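Local coordinates for protein pyridine synthase TbtD (PDB 5WA4) that probably catalyses the formal [4+2] aza-cycloaddition that builds the pyridine core of the thiopeptide antibiotic thiomuracin, and binds a fragment of the N-terminal leader peptide, at residues Trp11-Asp16 with Val70-Ile75; Asp28-Ala33 with Leu56-Ser61. All blocks are in the same frame, centred on the assembly; numbering follows the deposited sequence.

Both contacts lie in a ferredoxin-like part of the chain, where helices 22-35 and 64-85 pack on an antiparallel sheet. Contact 1 sets helix 64-85 on strand 9-16, and contact 2 sets helix 22-35 on strand 55-62. The two strands are neighbours in the sheet, with Phe-13 N 2.9 Å from Ile-58 O and Trp-11 N 2.9 Å from Val-60 O, probable hydrogen bonds. The contact centres are 7 Å apart, with contact 2 nested in the loop that contact 1 closes. Both are buried and apolar, but contact 1 joins an aromatic face to a methyl group and has an arginine at its exposed border, while contact 2 is purely aliphatic and buries about half as much surface.

Contact 1. Residues Trp11-Asp16 with Val70-Ile75; sequences WRFRVD and VVRPAI
Phe-13 of strand 9-16 receives Arg-72 and Ile-75 of helix 64-85, a helix-on-sheet contact of the ferredoxin-like fold. Val-71 comes first on the helix and, although directed at the strand, packs on Val-60 and Phe-37 beside the contact. Arg-72 follows at the exposed border. Its CG lies 4.4 Å from CZ of Phe-13, approaching the ring obliquely. Placing CG anti to the backbone N, the chi1 torsion (-178°) sets it near the ring, and NE forms a long, weak ion pair with Glu-68; arginine suits a border with solvent because it joins a greasy stem to a charged end. Pro-73 has no N-H to give to the preceding turn, and the helix kinks there, yet Ile-75 N still bonds Val-71 O at 3.3 Å. Ile-75 closes the walk. Its extended chain (chi2 158°) carries CD1 over one face of Phe-13, 3.9 Å from the ring centroid and displaced toward the CD2-CE2 side. This is a CH-pi contact, and isoleucine, with its CD1 methyl at the end of the CG1 branch, can lay an apolar group on a flat ring. Strand alternation puts Arg-14 and Asp-16 on the other face of the sheet, and there they form a salt bridge. Arg-14 holds the carboxylate with two nitrogens, NE meeting Asp-16 OD1 at 3.1 Å and NH2 meeting Asp-16 OD2 at 3.0 Å.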
ATOM      1  N   TRP E  11     -30.485  29.622 -14.780  1.00 73.81           N
ATOM      2  CA  TRP E  11     -30.584  29.279 -16.189  1.00 71.81           C
ATOM      3  C   TRP E  11     -29.202  29.177 -16.835  1.00 73.36           C
ATOM      4  O   TRP E  11     -28.260  29.879 -16.444  1.00 71.03           O
ATOM      5  CB  TRP E  11     -31.437  30.310 -16.925  1.00 74.18           C
ATOM      6  CG  TRP E  11     -32.831  30.429 -16.391  1.00 84.34           C
ATOM      7  CD1 TRP E  11     -33.321  31.406 -15.564  1.00 81.84           C
ATOM      8  CD2 TRP E  11     -33.921  29.525 -16.631  1.00 91.04           C
ATOM      9  NE1 TRP E  11     -34.650  31.170 -15.288  1.00 85.43           N
ATOM     10  CE2 TRP E  11     -35.040  30.022 -15.933  1.00 88.79           C
ATOM     11  CE3 TRP E  11     -34.056  28.344 -17.371  1.00 90.30           C
ATOM     12  CZ2 TRP E  11     -36.275  29.381 -15.957  1.00 87.45           C
ATOM     13  CZ3 TRP E  11     -35.282  27.710 -17.389  1.00 92.76           C
ATOM     14  CH2 TRP E  11     -36.375  28.228 -16.687  1.00 91.36           C
ATOM     15  N   ARG E  12     -29.088  28.309 -17.837  1.00 74.02           N
ATOM     16  CA  ARG E  12     -27.801  28.037 -18.469  1.00 72.32           C
ATOM     17  C   ARG E  12     -27.743  28.445 -19.936  1.00 73.81           C
ATOM     18  O   ARG E  12     -28.698  28.260 -20.690  1.00 73.95           O
ATOM     19  CB  ARG E  12     -27.461  26.557 -18.346  1.00 71.51           C
ATOM     20  CG  ARG E  12     -27.252  26.097 -16.929  1.00 78.23           C
ATOM     21  CD  ARG E  12     -26.898  24.629 -16.890  1.00 83.18           C
ATOM     22  NE  ARG E  12     -28.043  23.785 -17.210  1.00 78.97           N
ATOM     23  CZ  ARG E  12     -27.956  22.475 -17.388  1.00 84.72           C
ATOM     24  NH1 ARG E  12     -26.777  21.875 -17.277  1.00 84.51           N
ATOM     25  NH2 ARG E  12     -29.039  21.764 -17.672  1.00 85.75           N
ATOM     26  N   PHE E  13     -26.600  28.992 -20.334  1.00 71.96           N
ATOM     27  CA  PHE E  13     -26.358  29.301 -21.734  1.00 70.46           C
ATOM     28  C   PHE E  13     -25.002  28.766 -22.169  1.00 67.67           C
ATOM     29  O   PHE E  13     -24.038  28.800 -21.399  1.00 66.22           O
ATOM     30  CB  PHE E  13     -26.444  30.809 -21.968  1.00 73.56           C
ATOM     31  CG  PHE E  13     -27.857  31.332 -22.009  1.00 79.30           C
ATOM     32  CD1 PHE E  13     -28.643  31.148 -23.134  1.00 79.38           C
ATOM     33  CD2 PHE E  13     -28.402  31.989 -20.918  1.00 76.76           C
ATOM     34  CE1 PHE E  13     -29.947  31.618 -23.173  1.00 79.33           C
ATOM     35  CE2 PHE E  13     -29.704  32.463 -20.955  1.00 76.10           C
ATOM     36  CZ  PHE E  13     -30.477  32.273 -22.081  1.00 80.47           C
ATOM     37  N   ARG E  14     -24.936  28.261 -23.400  1.00 66.69           N
ATOM     38  CA  ARG E  14     -23.681  27.810 -23.977  1.00 59.12           C
ATOM     39  C   ARG E  14     -23.245  28.688 -25.169  1.00 70.09           C
ATOM     40  O   ARG E  14     -23.936  28.741 -26.187  1.00 73.27           O
ATOM     41  CB  ARG E  14     -23.792  26.355 -24.427  1.00 55.86           C
ATOM     42  CG  ARG E  14     -22.433  25.770 -24.808  1.00 60.93           C
ATOM     43  CD  ARG E  14     -22.482  24.472 -25.590  1.00 52.12           C
ATOM     44  NE  ARG E  14     -21.166  24.198 -26.168  1.00 60.46           N
ATOM     45  CZ  ARG E  14     -20.246  23.401 -25.628  1.00 60.08           C
ATOM     46  NH1 ARG E  14     -20.492  22.776 -24.482  1.00 68.24           N
ATOM     47  NH2 ARG E  14     -19.078  23.223 -26.232  1.00 52.29           N
ATOM     48  N   VAL E  15     -22.098  29.359 -25.041  1.00 59.04           N
ATOM     49  CA  VAL E  15     -21.509  30.146 -26.129  1.00 63.01           C
ATOM     50  C   VAL E  15     -20.217  29.536 -26.694  1.00 60.25           C
ATOM     51  O   VAL E  15     -19.153  29.708 -26.100  1.00 60.52           O
ATOM     52  CB  VAL E  15     -21.160  31.569 -25.653  1.00 64.94           C
ATOM     53  CG1 VAL E  15     -20.722  32.436 -26.827  1.00 56.81           C
ATOM     54  CG2 VAL E  15     -22.326  32.177 -24.900  1.00 66.65           C
ATOM     55  N   ASP E  16     -20.292  28.856 -27.838  1.00 60.06           N
ATOM     56  CA  ASP E  16     -19.098  28.270 -28.468  1.00 57.90           C
ATOM     57  C   ASP E  16     -18.192  29.308 -29.149  1.00 60.32           C
ATOM     58  O   ASP E  16     -18.656  30.158 -29.909  1.00 62.46           O
ATOM     59  CB  ASP E  16     -19.501  27.208 -29.496  1.00 62.37           C
ATOM     60  CG  ASP E  16     -20.167  25.997 -28.861  1.00 59.52           C
ATOM     61  OD1 ASP E  16     -21.402  26.026 -28.650  1.00 61.80           O
ATOM     62  OD2 ASP E  16     -19.459  25.011 -28.591  1.00 53.93           O
ATOM     63  N   VAL E  70     -36.238  40.105 -20.860  1.00 95.05           N
ATOM     64  CA  VAL E  70     -35.103  41.022 -20.832  1.00 95.28           C
ATOM     65  C   VAL E  70     -33.708  40.358 -20.814  1.00 99.49           C
ATOM     66  O   VAL E  70     -32.717  41.013 -21.166  1.00 98.71           O
ATOM     67  CB  VAL E  70     -35.242  41.997 -19.614  1.00 93.85           C
ATOM     68  CG1 VAL E  70     -34.833  41.332 -18.311  1.00 92.12           C
ATOM     69  CG2 VAL E  70     -34.467  43.291 -19.846  1.00 91.47           C
ATOM     70  N   VAL E  71     -33.616  39.074 -20.450  1.00 99.82           N
ATOM     71  CA  VAL E  71     -32.297  38.426 -20.359  1.00 97.92           C
ATOM     72  C   VAL E  71     -31.927  37.583 -21.613  1.00 99.62           C
ATOM     73  O   VAL E  71     -30.822  37.738 -22.126  1.00 98.59           O
ATOM     74  CB  VAL E  71     -32.172  37.563 -19.044  1.00 92.72           C
ATOM     75  CG1 VAL E  71     -32.774  36.179 -19.186  1.00 92.37           C
ATOM     76  CG2 VAL E  71     -30.727  37.442 -18.609  1.00 86.58           C
ATOM     77  N   ARG E  72     -32.822  36.732 -22.127  1.00 96.71           N
ATOM     78  CA  ARG E  72     -32.521  35.972 -23.353  1.00 93.87           C
ATOM     79  C   ARG E  72     -32.332  36.860 -24.585  1.00103.92           C
ATOM     80  O   ARG E  72     -31.507  36.532 -25.444  1.00106.17           O
ATOM     81  CB  ARG E  72     -33.603  34.927 -23.653  1.00 92.77           C
ATOM     82  CG  ARG E  72     -33.317  34.068 -24.897  1.00 89.60           C
ATOM     83  CD  ARG E  72     -34.544  33.261 -25.362  1.00 96.08           C
ATOM     84  NE  ARG E  72     -34.710  31.978 -24.662  1.00 93.93           N
ATOM     85  CZ  ARG E  72     -34.166  30.820 -25.047  1.00 88.40           C
ATOM     86  NH1 ARG E  72     -33.402  30.756 -26.129  1.00 83.66           N
ATOM     87  NH2 ARG E  72     -34.381  29.716 -24.341  1.00 90.34           N
ATOM     88  N   PRO E  73     -33.107  37.966 -24.700  1.00108.41           N
ATOM     89  CA  PRO E  73     -32.870  38.909 -25.805  1.00106.84           C
ATOM     90  C   PRO E  73     -31.536  39.648 -25.764  1.00102.61           C
ATOM     91  O   PRO E  73     -30.879  39.778 -26.803  1.00 98.76           O
ATOM     92  CB  PRO E  73     -34.022  39.907 -25.654  1.00110.28           C
ATOM     93  CG  PRO E  73     -35.112  39.115 -25.048  1.00109.53           C
ATOM     94  CD  PRO E  73     -34.429  38.200 -24.084  1.00108.66           C
ATOM     95  N   ALA E  74     -31.149  40.134 -24.588  1.00105.68           N
ATOM     96  CA  ALA E  74     -29.908  40.897 -24.446  1.00104.24           C
ATOM     97  C   ALA E  74     -28.685  40.013 -24.700  1.00 99.25           C
ATOM     98  O   ALA E  74     -27.597  40.507 -25.002  1.00 94.18           O
ATOM     99  CB  ALA E  74     -29.830  41.541 -23.052  1.00 98.19           C
ATOM    100  N   ILE E  75     -28.874  38.703 -24.572  1.00100.32           N
ATOM    101  CA  ILE E  75     -27.827  37.741 -24.882  1.00 96.68           C
ATOM    102  C   ILE E  75     -27.751  37.541 -26.390  1.00 93.71           C
ATOM    103  O   ILE E  75     -26.688  37.716 -26.977  1.00 90.31           O
ATOM    104  CB  ILE E  75     -28.061  36.394 -24.142  1.00 95.23           C
ATOM    105  CG1 ILE E  75     -27.422  36.461 -22.751  1.00 98.48           C
ATOM    106  CG2 ILE E  75     -27.502  35.202 -24.923  1.00 80.56           C
ATOM    107  CD1 ILE E  75     -28.003  35.475 -21.750  1.00 91.70           C
TER

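Contact 2. Residues Asp28-Ala33 with Leu56-Ser61; sequences DGVRPA and LRIYVS
The backbones of helix 22-35 and strand 55-62 stay well apart where Val-30 meets Leu-56 and Ile-58, the CA atoms of Val-30 and Ile-58 being 8.7 Å from each other, so the gap is bridged by side chains alone. The helix is irregular here: it has a wider pi-type turn at 28-30 and is kinked at Pro-32, whose nitrogen lacks a hydrogen to donate.

Val-30 reaches the strand with one methyl. Its CG2, placed anti to the carbonyl carbon, faces the sheet and touches two residues, two positions apart, on the same face of the strand. CD1 of Leu-56 lies 4.2 Å from Val-30 CG2, and CD1 of Ile-58 lies 4.3 Å from the same methyl. Valine offers a compact apolar group on the buried face of the helix, while the longer leucine and isoleucine span the distance from the sheet. In Ile-58 the CG1 branch runs out nearly extended (chi2 159°), which takes its CD1 toward the helix.

The three residues belong to a wider core under helix 22-35. Leu-56 also packs on Met-22, Leu-25 and Ile-26, Ile-58 on Phe-34, Phe-13 and Val-15, and Val-30 on Phe-46 of strand 44-49. Elsewhere on the helix, Asp-28 pairs with Arg-159 in a salt bridge, and Arg-31 lies against Tyr-152 in a cation-pi contact. On the strand, Tyr-59 points to the other face of the sheet, where its ring stacks with Tyr-45.

With no hydrogen bond or charge across it, this contact rests on the burial of methyl groups, so helix and sheet are joined here by hydrophobic burial and dispersion rather than by directional bonds.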
ATOM      1  N   ASP E  28     -16.418  42.235 -24.708  1.00 65.93           N
ATOM      2  CA  ASP E  28     -17.080  42.957 -25.806  1.00 68.50           C
ATOM      3  C   ASP E  28     -18.436  42.376 -26.166  1.00 72.08           C
ATOM      4  O   ASP E  28     -19.240  43.015 -26.845  1.00 70.60           O
ATOM      5  CB  ASP E  28     -16.202  42.965 -27.068  1.00 64.16           C
ATOM      6  CG  ASP E  28     -14.889  43.718 -26.880  1.00 71.62           C
ATOM      7  OD1 ASP E  28     -14.742  44.440 -25.865  1.00 63.39           O
ATOM      8  OD2 ASP E  28     -14.006  43.593 -27.768  1.00 74.27           O
ATOM      9  N   GLY E  29     -18.677  41.144 -25.737  1.00 74.35           N
ATOM     10  CA  GLY E  29     -19.948  40.496 -25.986  1.00 69.78           C
ATOM     11  C   GLY E  29     -20.700  40.186 -24.706  1.00 77.72           C
ATOM     12  O   GLY E  29     -21.878  40.517 -24.582  1.00 88.97           O
ATOM     13  N   VAL E  30     -20.032  39.568 -23.738  1.00 69.41           N
ATOM     14  CA  VAL E  30     -20.762  39.054 -22.590  1.00 72.93           C
ATOM     15  C   VAL E  30     -21.040  40.145 -21.555  1.00 72.84           C
ATOM     16  O   VAL E  30     -22.180  40.296 -21.119  1.00 72.22           O
ATOM     17  CB  VAL E  30     -20.020  37.871 -21.934  1.00 64.08           C
ATOM     18  CG1 VAL E  30     -20.677  37.515 -20.607  1.00 61.34           C
ATOM     19  CG2 VAL E  30     -20.030  36.664 -22.867  1.00 55.77           C
ATOM     20  N   ARG E  31     -20.021  40.911 -21.173  1.00 70.41           N
ATOM     21  CA  ARG E  31     -20.211  41.965 -20.170  1.00 76.27           C
ATOM     22  C   ARG E  31     -21.321  42.972 -20.545  1.00 79.12           C
ATOM     23  O   ARG E  31     -22.208  43.228 -19.725  1.00 78.13           O
ATOM     24  CB  ARG E  31     -18.895  42.712 -19.890  1.00 70.78           C
ATOM     25  CG  ARG E  31     -19.098  44.068 -19.224  1.00 72.51           C
ATOM     26  CD  ARG E  31     -17.804  44.693 -18.699  1.00 66.26           C
ATOM     27  NE  ARG E  31     -16.909  45.108 -19.770  1.00 67.89           N
ATOM     28  CZ  ARG E  31     -15.857  45.901 -19.582  1.00 81.02           C
ATOM     29  NH1 ARG E  31     -15.608  46.369 -18.354  1.00 70.73           N
ATOM     30  NH2 ARG E  31     -15.066  46.234 -20.612  1.00 67.39           N
ATOM     31  N   PRO E  32     -21.289  43.539 -21.771  1.00 82.63           N
ATOM     32  CA  PRO E  32     -22.421  44.391 -22.166  1.00 82.77           C
ATOM     33  C   PRO E  32     -23.808  43.743 -22.006  1.00 79.15           C
ATOM     34  O   PRO E  32     -24.717  44.404 -21.513  1.00 82.39           O
ATOM     35  CB  PRO E  32     -22.136  44.671 -23.643  1.00 79.75           C
ATOM     36  CG  PRO E  32     -20.660  44.638 -23.737  1.00 75.60           C
ATOM     37  CD  PRO E  32     -20.221  43.557 -22.794  1.00 76.68           C
ATOM     38  N   ALA E  33     -23.968  42.489 -22.418  1.00 78.76           N
ATOM     39  CA  ALA E  33     -25.248  41.803 -22.278  1.00 79.80           C
ATOM     40  C   ALA E  33     -25.679  41.786 -20.811  1.00 81.84           C
ATOM     41  O   ALA E  33     -26.863  41.928 -20.499  1.00 78.19           O
ATOM     42  CB  ALA E  33     -25.164  40.389 -22.829  1.00 76.51           C
ATOM     43  N   LEU E  56     -17.929  29.114 -23.388  1.00 53.28           N
ATOM     44  CA  LEU E  56     -18.308  29.833 -22.191  1.00 54.69           C
ATOM     45  C   LEU E  56     -19.618  29.293 -21.708  1.00 55.89           C
ATOM     46  O   LEU E  56     -20.492  28.958 -22.508  1.00 56.74           O
ATOM     47  CB  LEU E  56     -18.424  31.340 -22.432  1.00 55.59           C
ATOM     48  CG  LEU E  56     -17.104  32.101 -22.433  1.00 57.08           C
ATOM     49  CD1 LEU E  56     -17.309  33.594 -22.148  1.00 55.42           C
ATOM     50  CD2 LEU E  56     -16.151  31.457 -21.423  1.00 55.98           C
ATOM     51  N   ARG E  57     -19.735  29.194 -20.388  1.00 58.44           N
ATOM     52  CA  ARG E  57     -20.982  28.804 -19.755  1.00 52.87           C
ATOM     53  C   ARG E  57     -21.526  30.031 -19.059  1.00 52.62           C
ATOM     54  O   ARG E  57     -20.855  30.585 -18.175  1.00 52.21           O
ATOM     55  CB  ARG E  57     -20.761  27.639 -18.783  1.00 48.64           C
ATOM     56  CG  ARG E  57     -21.287  26.321 -19.302  1.00 46.10           C
ATOM     57  CD  ARG E  57     -20.203  25.327 -19.666  1.00 49.74           C
ATOM     58  NE  ARG E  57     -19.806  24.455 -18.564  1.00 54.20           N
ATOM     59  CZ  ARG E  57     -19.803  23.118 -18.592  1.00 54.40           C
ATOM     60  NH1 ARG E  57     -20.210  22.443 -19.659  1.00 47.96           N
ATOM     61  NH2 ARG E  57     -19.417  22.450 -17.519  1.00 51.73           N
ATOM     62  N   ILE E  58     -22.706  30.493 -19.478  1.00 50.94           N
ATOM     63  CA  ILE E  58     -23.330  31.635 -18.795  1.00 64.20           C
ATOM     64  C   ILE E  58     -24.458  31.199 -17.836  1.00 65.34           C
ATOM     65  O   ILE E  58     -25.366  30.434 -18.199  1.00 58.84           O
ATOM     66  CB  ILE E  58     -23.886  32.678 -19.799  1.00 65.59           C
ATOM     67  CG1 ILE E  58     -22.739  33.344 -20.565  1.00 61.32           C
ATOM     68  CG2 ILE E  58     -24.684  33.761 -19.069  1.00 57.62           C
ATOM     69  CD1 ILE E  58     -23.168  33.954 -21.854  1.00 59.58           C
ATOM     70  N   TYR E  59     -24.379  31.688 -16.603  1.00 61.09           N
ATOM     71  CA  TYR E  59     -25.411  31.417 -15.615  1.00 64.79           C
ATOM     72  C   TYR E  59     -26.085  32.717 -15.213  1.00 61.59           C
ATOM     73  O   TYR E  59     -25.412  33.649 -14.794  1.00 59.20           O
ATOM     74  CB  TYR E  59     -24.810  30.734 -14.385  1.00 63.24           C
ATOM     75  CG  TYR E  59     -24.082  29.437 -14.685  1.00 61.76           C
ATOM     76  CD1 TYR E  59     -24.771  28.238 -14.797  1.00 60.56           C
ATOM     77  CD2 TYR E  59     -22.702  29.424 -14.874  1.00 55.00           C
ATOM     78  CE1 TYR E  59     -24.099  27.056 -15.073  1.00 65.74           C
ATOM     79  CE2 TYR E  59     -22.026  28.256 -15.150  1.00 52.72           C
ATOM     80  CZ  TYR E  59     -22.723  27.074 -15.248  1.00 62.41           C
ATOM     81  OH  TYR E  59     -22.037  25.910 -15.523  1.00 66.40           O
ATOM     82  N   VAL E  60     -27.406  32.792 -15.361  1.00 65.70           N
ATOM     83  CA  VAL E  60     -28.166  33.923 -14.815  1.00 71.08           C
ATOM     84  C   VAL E  60     -29.352  33.426 -13.977  1.00 71.76           C
ATOM     85  O   VAL E  60     -30.010  32.439 -14.328  1.00 67.54           O
ATOM     86  CB  VAL E  60     -28.683  34.858 -15.921  1.00 69.10           C
ATOM     87  CG1 VAL E  60     -29.161  36.173 -15.317  1.00 75.11           C
ATOM     88  CG2 VAL E  60     -27.593  35.130 -16.936  1.00 73.46           C
ATOM     89  N   SER E  61     -29.625  34.081 -12.853  1.00 74.22           N
ATOM     90  CA  SER E  61     -30.739  33.615 -12.026  1.00 76.64           C
ATOM     91  C   SER E  61     -31.876  34.617 -11.940  1.00 74.25           C
ATOM     92  O   SER E  61     -31.772  35.646 -11.267  1.00 69.71           O
ATOM     93  CB  SER E  61     -30.267  33.246 -10.614  1.00 72.10           C
ATOM     94  OG  SER E  61     -29.660  34.333  -9.961  1.00 60.04           O
TER